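Local coordinates for high-potential iron-sulfur protein isozyme 2 (Ectothiorhodospira shaposhnikovii, PDB 1HPI), which carries electrons through a high-potential [4Fe-4S] cluster in the anaerobic electron transport of purple photosynthetic bacteria, at residues Glu15-Asp19 with Ala20-Gln24. Numbering follows the deposited sequence.
Sequences EYRHD and ASSVQ
The hydroxyl of S22 holds the carbonyl oxygen of D19: OG donates to D19 O at 2.6 Å, lying in the carbonyl plane at a C=O...OG angle of 160°. The amide S22 N appears to donate to the same oxygen, though less certainly, because that atom sits too close to a neighbour in the model. OG gets there because it sits between the backbone N and carbonyl carbon of its own residue (chi1 68°), folded back over the start of the 3-10 turn 20-22. D19 in turn bends its carboxylate over that start. With CG anti to the backbone N (chi1 -179°), OD1 accepts from S21 N at 3.0 Å, the amide approaching from above the carboxylate plane, and more weakly from S21 OG at 2.9 Å. D19 OD1 and S21 N close an Asx turn at the start of the 3-10 segment, and V23 N bonds back to A20 O.

Two waters bridge the segments. One accepts from R17 NE at the guanidinium edge and donates to S22 O; the other accepts from D19 N and reaches S22 OG only weakly. R17 CB packs beside the S22 hydroxyl. Further out the contact turns apolar: R17, bent at chi2, lays CG against V23 CG2 at 3.9 Å. R17 bonds through its backbone to the pocket residue W64, and A20 to N62. Three residues after the cluster-touching Y16, the D19 carboxylate thus gives S21 N a partner, and S22 OG adds a donor to D19 O, fixing a tight surface turn.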
loop_
_atom_site.group_PDB
_atom_site.type_symbol
_atom_site.label_atom_id
_atom_site.label_comp_id
_atom_site.label_asym_id
_atom_site.label_seq_id
_atom_site.Cartn_x
_atom_site.Cartn_y
_atom_site.Cartn_z
ATOM N N GLU A 15 8.361 0.839 -3.945
ATOM C CA GLU A 15 8.689 -0.420 -3.287
ATOM C C GLU A 15 7.484 -1.066 -2.644
ATOM O O GLU A 15 7.524 -1.614 -1.549
ATOM C CB GLU A 15 9.846 -0.213 -2.305
ATOM C CG GLU A 15 11.034 0.242 -3.165
ATOM C CD GLU A 15 12.329 0.137 -2.446
ATOM O OE1 GLU A 15 12.647 -1.104 -2.157
ATOM O OE2 GLU A 15 12.991 1.115 -2.160
ATOM N N TYR A 16 6.391 -0.983 -3.368
ATOM C CA TYR A 16 5.149 -1.537 -2.880
ATOM C C TYR A 16 5.095 -3.060 -2.845
ATOM O O TYR A 16 5.592 -3.730 -3.736
ATOM C CB TYR A 16 3.990 -1.012 -3.754
ATOM C CG TYR A 16 2.685 -1.763 -3.550
ATOM C CD1 TYR A 16 1.797 -1.342 -2.560
ATOM C CD2 TYR A 16 2.342 -2.872 -4.326
ATOM C CE1 TYR A 16 0.594 -2.010 -2.345
ATOM C CE2 TYR A 16 1.141 -3.555 -4.132
ATOM C CZ TYR A 16 0.272 -3.119 -3.129
ATOM O OH TYR A 16 -0.914 -3.775 -2.909
ATOM N N ARG A 17 4.462 -3.608 -1.810
ATOM C CA ARG A 17 4.281 -5.047 -1.650
ATOM C C ARG A 17 2.837 -5.294 -1.223
ATOM O O ARG A 17 2.304 -4.539 -0.419
ATOM C CB ARG A 17 5.114 -5.690 -0.557
ATOM C CG ARG A 17 6.601 -5.620 -0.821
ATOM C CD ARG A 17 7.049 -6.330 -2.089
ATOM N NE ARG A 17 8.409 -5.903 -2.398
ATOM C CZ ARG A 17 8.697 -4.996 -3.328
ATOM N NH1 ARG A 17 7.750 -4.423 -4.060
ATOM N NH2 ARG A 17 9.960 -4.650 -3.547
ATOM N N HIS A 18 2.198 -6.344 -1.732
ATOM C CA HIS A 18 0.827 -6.634 -1.330
ATOM C C HIS A 18 0.766 -7.137 0.118
ATOM O O HIS A 18 -0.274 -7.041 0.779
ATOM C CB HIS A 18 0.260 -7.780 -2.175
ATOM C CG HIS A 18 0.026 -7.469 -3.608
ATOM N ND1 HIS A 18 -0.593 -6.299 -4.007
ATOM C CD2 HIS A 18 0.331 -8.197 -4.714
ATOM C CE1 HIS A 18 -0.652 -6.349 -5.338
ATOM N NE2 HIS A 18 -0.106 -7.469 -5.794
ATOM N N ASP A 19 1.881 -7.704 0.613
ATOM C CA ASP A 19 1.988 -8.244 1.975
ATOM C C ASP A 19 3.182 -7.588 2.665
ATOM O O ASP A 19 4.340 -7.842 2.331
ATOM C CB ASP A 19 2.192 -9.777 1.910
ATOM C CG ASP A 19 2.301 -10.530 3.216
ATOM O OD1 ASP A 19 2.210 -9.802 4.300
ATOM O OD2 ASP A 19 2.436 -11.735 3.253
ATOM N N ALA A 20 2.872 -6.725 3.623
ATOM C CA ALA A 20 3.861 -5.977 4.384
ATOM C C ALA A 20 4.861 -6.866 5.071
ATOM O O ALA A 20 6.019 -6.508 5.243
ATOM C CB ALA A 20 3.164 -5.115 5.419
ATOM N N SER A 21 4.384 -8.031 5.464
ATOM C CA SER A 21 5.247 -8.961 6.142
ATOM C C SER A 21 6.447 -9.329 5.288
ATOM O O SER A 21 7.419 -9.867 5.796
ATOM C CB SER A 21 4.493 -10.173 6.678
ATOM O OG SER A 21 4.369 -11.130 5.646
ATOM N N SER A 22 6.410 -9.036 3.990
ATOM C CA SER A 22 7.521 -9.365 3.122
ATOM C C SER A 22 8.437 -8.181 2.826
ATOM O O SER A 22 9.371 -8.265 2.027
ATOM C CB SER A 22 6.993 -9.951 1.827
ATOM O OG SER A 22 6.306 -8.940 1.116
ATOM N N VAL A 23 8.167 -7.065 3.480
ATOM C CA VAL A 23 8.966 -5.881 3.269
ATOM C C VAL A 23 10.304 -5.919 3.999
ATOM O O VAL A 23 10.372 -6.268 5.169
ATOM C CB VAL A 23 8.188 -4.670 3.777
ATOM C CG1 VAL A 23 9.101 -3.452 3.824
ATOM C CG2 VAL A 23 6.980 -4.389 2.883
ATOM N N GLN A 24 11.372 -5.532 3.311
ATOM C CA GLN A 24 12.699 -5.466 3.885
ATOM C C GLN A 24 13.208 -4.101 3.431
ATOM O O GLN A 24 13.779 -3.961 2.352
ATOM C CB GLN A 24 13.565 -6.668 3.480
ATOM C CG GLN A 24 15.056 -6.335 3.548
ATOM C CD GLN A 24 15.892 -7.582 3.692
ATOM O OE1 GLN A 24 17.122 -7.519 3.560
ATOM N NE2 GLN A 24 15.235 -8.707 3.966
HETATM O O HOH W 1 10.337 -7.540 -0.897
HETATM O O HOH W 2 3.798 -9.239 -1.251
#